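Cytoplasmic export protein 1 (Saccharomyces cerevisiae, PDB 3VWA) takes part in nuclear tRNA export, where it may collect tRNAs from export receptors at the nuclear pore complex and deliver aminoacylated tRNAs to the translation machinery. Local coordinates at residues P290-I295 with A326-L331; G388-D393 with L424-V429; N494-K499 with L527-K532. All coordinates share one frame; numbering follows the deposited sequence.

Contact 1: residues P290-I295 with A326-L331; sequences PELCEI and AIVLDL
Val328 turns its two methyls toward the facing helix by placing CG1 anti to its own backbone N (chi1 152°) and CG2 anti to its carbonyl carbon, while Leu292 has a chi1 of -124°, away from any staggered position, and sends CD1 across to meet it. The methyl CG2 of Val328 lies 3.6 Å from CD1 of Leu292 and 3.7 Å from Leu292 CB, so the two side chains run alongside each other in opposite senses rather than meeting at their ends. The leucine crosses Ile327 at about a right angle, and Leu292 CD1 meets Ile327 CB and CG2, both at 3.7 Å; the far end of the isoleucine leads away. The following residue, Cys293, brings SG against both branches of Val328, 3.8 Å from CG2 and 3.8 Å from CG1.

These apolar contacts join helix 283-303 to helix 321-335, which run roughly antiparallel, with 145° between the directions of the two short segments and 10.0 Å between their axes. The pair lies in the all-helical part of the chain, which apparently follows the kinase-like domain, and the nearest CA atoms, those of Cys293 and Val328, are 7.1 Å apart. No hydrogen bond crosses, and all four touching residues are buried. Neighbouring helices add to the packing: Met262 and Tyr269 of helix 255-271 lie against Leu292 and Ile327, whereas Leu345 and Phe342 of helix 342-351 meet Cys293 and Val328.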
# COMPACT_ATOMS: atom_id res chain seq x y z
N PRO A 290 -2.36 4.35 8.29
CA PRO A 290 -3.17 4.03 9.42
C PRO A 290 -3.58 5.26 10.22
O PRO A 290 -4.71 5.28 10.70
CB PRO A 290 -2.30 3.07 10.28
CG PRO A 290 -1.00 2.91 9.58
CD PRO A 290 -1.01 3.75 8.33
N GLU A 291 -2.72 6.28 10.36
CA GLU A 291 -3.15 7.53 11.01
C GLU A 291 -4.26 8.27 10.24
O GLU A 291 -5.25 8.72 10.86
CB GLU A 291 -1.97 8.49 11.28
CG GLU A 291 -0.87 7.93 12.18
CD GLU A 291 -1.29 7.71 13.65
OE1 GLU A 291 -2.51 7.77 13.99
OE2 GLU A 291 -0.39 7.49 14.48
N LEU A 292 -4.12 8.40 8.91
CA LEU A 292 -5.23 8.95 8.12
C LEU A 292 -6.49 8.17 8.31
O LEU A 292 -7.56 8.73 8.51
CB LEU A 292 -4.96 8.85 6.62
CG LEU A 292 -5.01 10.14 5.82
CD1 LEU A 292 -4.88 9.98 4.30
CD2 LEU A 292 -6.12 11.12 6.25
N CYS A 293 -6.38 6.87 8.17
CA CYS A 293 -7.55 6.01 8.34
C CYS A 293 -8.24 6.31 9.66
O CYS A 293 -9.44 6.53 9.69
CB CYS A 293 -7.18 4.54 8.22
SG CYS A 293 -6.76 4.03 6.53
N GLU A 294 -7.48 6.40 10.75
CA GLU A 294 -8.06 6.77 12.05
C GLU A 294 -8.79 8.11 11.99
O GLU A 294 -9.88 8.27 12.56
CB GLU A 294 -6.97 6.82 13.14
CG GLU A 294 -6.68 5.46 13.75
CD GLU A 294 -7.96 4.82 14.25
OE1 GLU A 294 -8.71 5.50 15.01
OE2 GLU A 294 -8.22 3.67 13.84
N ILE A 295 -8.18 9.10 11.32
CA ILE A 295 -8.81 10.43 11.26
C ILE A 295 -10.05 10.40 10.41
O ILE A 295 -11.03 11.04 10.75
CB ILE A 295 -7.84 11.53 10.85
CG1 ILE A 295 -6.94 11.83 12.06
CG2 ILE A 295 -8.62 12.83 10.47
CD1 ILE A 295 -5.48 11.97 11.69
N ALA A 326 -9.39 9.60 -0.70
CA ALA A 326 -8.71 9.46 -2.02
C ALA A 326 -7.23 9.13 -1.82
O ALA A 326 -6.66 8.22 -2.49
CB ALA A 326 -8.89 10.73 -2.90
N ILE A 327 -6.62 9.75 -0.83
CA ILE A 327 -5.24 9.46 -0.50
C ILE A 327 -5.10 8.05 -0.03
O ILE A 327 -4.14 7.35 -0.37
CB ILE A 327 -4.77 10.39 0.62
CG1 ILE A 327 -5.19 11.84 0.34
CG2 ILE A 327 -3.31 10.27 0.92
CD1 ILE A 327 -4.39 12.55 -0.70
N VAL A 328 -6.02 7.61 0.82
CA VAL A 328 -5.85 6.32 1.43
C VAL A 328 -6.01 5.25 0.32
O VAL A 328 -5.22 4.31 0.24
CB VAL A 328 -6.84 6.14 2.60
CG1 VAL A 328 -7.18 4.68 2.80
CG2 VAL A 328 -6.27 6.70 3.88
N LEU A 329 -7.03 5.42 -0.52
CA LEU A 329 -7.36 4.43 -1.57
C LEU A 329 -6.25 4.36 -2.58
O LEU A 329 -5.90 3.26 -3.01
CB LEU A 329 -8.65 4.75 -2.33
CG LEU A 329 -9.96 4.65 -1.58
CD1 LEU A 329 -11.07 5.37 -2.36
CD2 LEU A 329 -10.22 3.18 -1.31
N ASP A 330 -5.73 5.52 -2.96
CA ASP A 330 -4.52 5.62 -3.79
C ASP A 330 -3.32 4.95 -3.17
O ASP A 330 -2.73 4.06 -3.75
CB ASP A 330 -4.15 7.08 -4.14
CG ASP A 330 -2.89 7.18 -5.04
OD1 ASP A 330 -2.20 8.23 -5.01
OD2 ASP A 330 -2.58 6.24 -5.82
N LEU A 331 -2.94 5.35 -1.97
CA LEU A 331 -1.66 4.87 -1.44
C LEU A 331 -1.69 3.41 -1.02
O LEU A 331 -0.66 2.75 -1.08
CB LEU A 331 -1.18 5.75 -0.29
CG LEU A 331 -0.78 7.17 -0.68
CD1 LEU A 331 -0.38 7.88 0.59
CD2 LEU A 331 0.35 7.20 -1.72

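Contact 2: residues G388-D393 with L424-V429; sequences GLTDSD and LAKTQV
The backbones of the loop 388-393 and the C-terminal part of helix 413-427 come nearest at Leu389 and Thr427, whose CA atoms are 7.5 Å apart; the loop starts with a short 3-10 turn at 388-389. Between them Leu389 CB faces Thr427 CG2 at 4.2 Å, a loose apolar touch between two buried residues. Thr427 presents that methyl because CG2 is anti to the carbonyl carbon, which leaves OG1 between the backbone N and C (chi1 76°). The hydroxyl is hydrogen-bonded to Thr439 OG1, so the same side chain meets the loop with carbon and helix 433-446 with oxygen. Leu389 in turn rests against Thr400 and Leu401 of helix 394-407, and Leu401 also meets Leu424.

A second touch lies at the exposed margin. Lys426, its chain extended, carries NZ to within 4.2 Å of Thr390 CG2, a van der Waals approach of the amino group to a methyl; the hydroxyl of Thr390 is hydrogen-bonded to Gln387 O. No hydrogen bond crosses between the segments, which together bury 160 Å².

Two carboxylates of the loop bond to its backbone and to the start of the next helix. Asp393 N donates to Asp391 OD2 over 3.1 Å, with an N-H...O angle of 159°, and approaches from above the carboxylate plane, 37° out of it. The other oxygen, OD1, forms a salt bridge with Arg355, so both ends of the group are held. Beyond it Asp393 stands at the N-cap of helix 394-407, its OD2 accepting from Leu396 N. The turn, within HEAT repeat 381-419, combines an Asx turn with a side-chain N-cap, and helix 413-427, the second after it, packs against it, consistent with a helical-repeat solenoid.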
# COMPACT_ATOMS: atom_id res chain seq x y z
N GLY A 388 -27.28 2.75 -5.15
CA GLY A 388 -26.83 3.80 -6.10
C GLY A 388 -27.75 3.91 -7.32
O GLY A 388 -27.89 4.98 -7.94
N LEU A 389 -28.43 2.82 -7.66
CA LEU A 389 -29.24 2.84 -8.91
C LEU A 389 -30.49 3.63 -8.76
O LEU A 389 -31.09 4.08 -9.75
CB LEU A 389 -29.62 1.44 -9.41
CG LEU A 389 -28.50 0.56 -9.92
CD1 LEU A 389 -29.08 -0.85 -10.12
CD2 LEU A 389 -27.92 1.10 -11.23
N THR A 390 -30.88 3.84 -7.50
CA THR A 390 -32.14 4.48 -7.21
C THR A 390 -31.96 5.90 -6.68
O THR A 390 -32.93 6.54 -6.31
CB THR A 390 -33.00 3.65 -6.22
OG1 THR A 390 -32.36 3.60 -4.94
CG2 THR A 390 -33.22 2.23 -6.74
N ASP A 391 -30.71 6.37 -6.64
CA ASP A 391 -30.36 7.73 -6.22
C ASP A 391 -30.93 8.75 -7.23
O ASP A 391 -31.14 8.42 -8.39
CB ASP A 391 -28.83 7.85 -6.15
CG ASP A 391 -28.35 9.15 -5.48
OD1 ASP A 391 -28.25 9.19 -4.25
OD2 ASP A 391 -28.02 10.11 -6.18
N SER A 392 -31.14 10.00 -6.78
CA SER A 392 -31.81 11.01 -7.59
C SER A 392 -30.91 11.60 -8.62
O SER A 392 -31.39 12.12 -9.61
CB SER A 392 -32.42 12.13 -6.71
OG SER A 392 -31.42 12.96 -6.11
N ASP A 393 -29.60 11.56 -8.38
CA ASP A 393 -28.63 12.10 -9.34
C ASP A 393 -28.40 11.02 -10.43
O ASP A 393 -28.01 9.89 -10.14
CB ASP A 393 -27.33 12.42 -8.58
CG ASP A 393 -26.29 13.09 -9.46
OD1 ASP A 393 -26.17 14.35 -9.48
OD2 ASP A 393 -25.62 12.39 -10.19
N LEU A 424 -32.41 -3.98 -12.92
CA LEU A 424 -32.12 -3.62 -14.31
C LEU A 424 -33.39 -3.38 -15.12
O LEU A 424 -33.42 -2.51 -15.96
CB LEU A 424 -31.22 -4.67 -15.00
CG LEU A 424 -29.81 -4.82 -14.40
CD1 LEU A 424 -29.14 -6.14 -14.76
CD2 LEU A 424 -28.92 -3.65 -14.82
N ALA A 425 -34.44 -4.15 -14.84
CA ALA A 425 -35.74 -3.93 -15.44
C ALA A 425 -36.25 -2.52 -15.15
O ALA A 425 -36.89 -1.91 -15.99
CB ALA A 425 -36.75 -4.97 -14.99
N LYS A 426 -35.92 -1.99 -13.97
CA LYS A 426 -36.28 -0.63 -13.65
C LYS A 426 -35.42 0.39 -14.36
O LYS A 426 -35.94 1.31 -14.95
CB LYS A 426 -36.25 -0.37 -12.15
CG LYS A 426 -37.07 0.87 -11.81
CD LYS A 426 -36.74 1.46 -10.45
CE LYS A 426 -37.14 2.94 -10.37
NZ LYS A 426 -36.24 3.60 -9.37
N THR A 427 -34.11 0.23 -14.34
CA THR A 427 -33.27 1.19 -15.03
C THR A 427 -33.45 1.22 -16.56
O THR A 427 -33.09 2.16 -17.20
CB THR A 427 -31.78 1.09 -14.58
OG1 THR A 427 -31.15 -0.07 -15.17
CG2 THR A 427 -31.73 1.03 -13.00
N GLN A 428 -34.04 0.19 -17.13
CA GLN A 428 -34.34 0.19 -18.53
C GLN A 428 -35.49 1.18 -18.90
O GLN A 428 -35.66 1.55 -20.08
CB GLN A 428 -34.64 -1.26 -18.99
CG GLN A 428 -34.81 -1.40 -20.50
CD GLN A 428 -34.69 -2.83 -21.01
OE1 GLN A 428 -34.99 -3.82 -20.30
NE2 GLN A 428 -34.26 -2.95 -22.27
N VAL A 429 -36.25 1.61 -17.90
CA VAL A 429 -37.31 2.61 -18.15
C VAL A 429 -36.96 3.96 -17.46
O VAL A 429 -37.81 4.85 -17.23
CB VAL A 429 -38.72 2.03 -17.77
CG1 VAL A 429 -38.77 1.58 -16.32
CG2 VAL A 429 -39.82 3.05 -18.02

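Contact 3: residues N494-K499 with L527-K532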
# COMPACT_ATOMS: atom_id res chain seq x y z
N ASN A 494 -32.70 -22.90 -33.37
CA ASN A 494 -34.01 -23.10 -32.86
C ASN A 494 -34.61 -21.86 -32.18
O ASN A 494 -35.76 -21.52 -32.38
CB ASN A 494 -33.97 -24.23 -31.87
CG ASN A 494 -35.25 -24.96 -31.85
OD1 ASN A 494 -36.11 -24.71 -31.00
ND2 ASN A 494 -35.44 -25.84 -32.84
N THR A 495 -33.83 -21.19 -31.37
CA THR A 495 -34.33 -20.02 -30.67
C THR A 495 -34.49 -18.87 -31.66
O THR A 495 -35.45 -18.17 -31.62
CB THR A 495 -33.41 -19.66 -29.51
OG1 THR A 495 -33.22 -20.85 -28.73
CG2 THR A 495 -34.00 -18.48 -28.68
N ILE A 496 -33.54 -18.73 -32.58
CA ILE A 496 -33.66 -17.77 -33.66
C ILE A 496 -35.02 -17.88 -34.35
O ILE A 496 -35.74 -16.88 -34.43
CB ILE A 496 -32.47 -17.89 -34.65
CG1 ILE A 496 -31.21 -17.30 -33.97
CG2 ILE A 496 -32.76 -17.13 -35.96
CD1 ILE A 496 -29.95 -18.00 -34.45
N ALA A 497 -35.34 -19.08 -34.81
CA ALA A 497 -36.56 -19.41 -35.51
C ALA A 497 -37.83 -19.33 -34.66
O ALA A 497 -38.88 -18.93 -35.19
CB ALA A 497 -36.42 -20.84 -36.03
N ASN A 498 -37.73 -19.73 -33.39
CA ASN A 498 -38.86 -19.73 -32.45
C ASN A 498 -39.15 -18.29 -32.06
O ASN A 498 -40.25 -18.00 -31.66
CB ASN A 498 -38.50 -20.39 -31.09
CG ASN A 498 -38.70 -21.91 -31.05
OD1 ASN A 498 -38.34 -22.67 -31.98
ND2 ASN A 498 -39.29 -22.38 -29.92
N LYS A 499 -38.14 -17.43 -32.05
CA LYS A 499 -38.26 -16.22 -31.22
C LYS A 499 -37.49 -14.98 -31.68
O LYS A 499 -38.06 -13.91 -31.81
CB LYS A 499 -37.81 -16.57 -29.79
CG LYS A 499 -37.89 -15.41 -28.80
CD LYS A 499 -37.50 -15.91 -27.41
CE LYS A 499 -38.60 -16.81 -26.84
NZ LYS A 499 -38.73 -16.52 -25.38
N LEU A 527 -30.57 -14.48 -40.32
CA LEU A 527 -31.13 -15.26 -41.41
C LEU A 527 -30.16 -16.24 -42.02
O LEU A 527 -30.53 -17.39 -42.35
CB LEU A 527 -31.63 -14.34 -42.55
CG LEU A 527 -32.89 -13.54 -42.25
CD1 LEU A 527 -33.16 -12.70 -43.49
CD2 LEU A 527 -34.06 -14.50 -41.93
N GLU A 528 -28.94 -15.76 -42.23
CA GLU A 528 -27.85 -16.58 -42.79
C GLU A 528 -27.52 -17.71 -41.86
O GLU A 528 -27.38 -18.87 -42.28
CB GLU A 528 -26.60 -15.74 -43.03
CG GLU A 528 -26.35 -15.35 -44.49
CD GLU A 528 -26.43 -13.84 -44.77
OE1 GLU A 528 -27.44 -13.40 -45.39
OE2 GLU A 528 -25.49 -13.09 -44.38
N LYS A 529 -27.43 -17.39 -40.56
CA LYS A 529 -27.17 -18.44 -39.59
C LYS A 529 -28.25 -19.52 -39.64
O LYS A 529 -27.94 -20.71 -39.72
CB LYS A 529 -26.92 -17.88 -38.19
CG LYS A 529 -26.97 -18.94 -37.11
CD LYS A 529 -26.23 -18.52 -35.84
CE LYS A 529 -26.55 -19.48 -34.71
NZ LYS A 529 -25.72 -19.04 -33.54
N LEU A 530 -29.51 -19.09 -39.67
CA LEU A 530 -30.66 -20.03 -39.76
C LEU A 530 -30.66 -20.83 -41.03
O LEU A 530 -30.90 -22.05 -41.00
CB LEU A 530 -32.00 -19.31 -39.62
CG LEU A 530 -33.37 -20.02 -39.76
CD1 LEU A 530 -33.51 -21.28 -38.87
CD2 LEU A 530 -34.51 -19.03 -39.46
N GLU A 531 -30.43 -20.14 -42.15
CA GLU A 531 -30.40 -20.80 -43.47
C GLU A 531 -29.35 -21.91 -43.57
O GLU A 531 -29.62 -22.97 -44.17
CB GLU A 531 -30.20 -19.78 -44.59
N LYS A 532 -28.17 -21.65 -42.98
CA LYS A 532 -27.04 -22.58 -43.01
C LYS A 532 -27.34 -23.85 -42.26
O LYS A 532 -26.99 -24.93 -42.72
CB LYS A 532 -25.78 -21.93 -42.44
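Lys529 NZ is gripped by two backbone carbonyls, Phe491 O and Ile488 O, both in the connection between helix 474-487 and helix 493-504. To reach them its side chain runs extended from CG, which is anti to the backbone N (chi1 166°), and the aliphatic part passes over Ile496 on the way. Ile496 CD1 lies 3.7 Å from Lys529 CE and 4.0 Å from Lys529 CD, and because the two chains cross at about a right angle this one methyl meets successive methylenes of the lysine. The ammonium group is therefore satisfied by carbonyl oxygens while its stem serves as an apolar surface.

Ile496 also offers its other branch: CG2 stands 4.3 Å from Leu530 CB. Leu530 places CG anti to its backbone N (chi1 176°), and CD1 then comes within 4.1 Å of Ala497 CB. Here the two helices that make up most of HEAT repeat 494-530, helix 493-504 and helix 513-536, the second of which continues beyond it, pack against each other; the segments cross at 116°, far from strictly antiparallel, with the axes 9.9 Å apart at closest and the CA atoms of Ile496 and Leu530 nearest each other at 7.2 Å. Leu501, further along helix 493-504, touches both Ile496 and Leu530 and extends the apolar interface. Burial differs across the contact: Ile496 is enclosed, Leu530 is partly exposed and Ala497 lies at the surface.

How the contacts relate
The chain begins with a mixed sheet-and-helix part, consistent with the kinase-like domain, then becomes wholly helical; the three contacts follow there in series, none nested in or crossing another. Contact 1 closes the first loop, joining helix 283-303 to helix 321-335 across 30 intervening residues. Contact 2 closes next, bringing the turn between helices 374-387 and 394-407 to the C-terminal part of helix 413-427. Contact 3 comes last, pairing the helices of HEAT repeat 494-530 near the C-terminal end of the model. About 31 Å separate the centres of contacts 1 and 2, about 34 Å those of contacts 2 and 3, and about 56 Å those of contacts 1 and 3, consistent with an elongated helical solenoid.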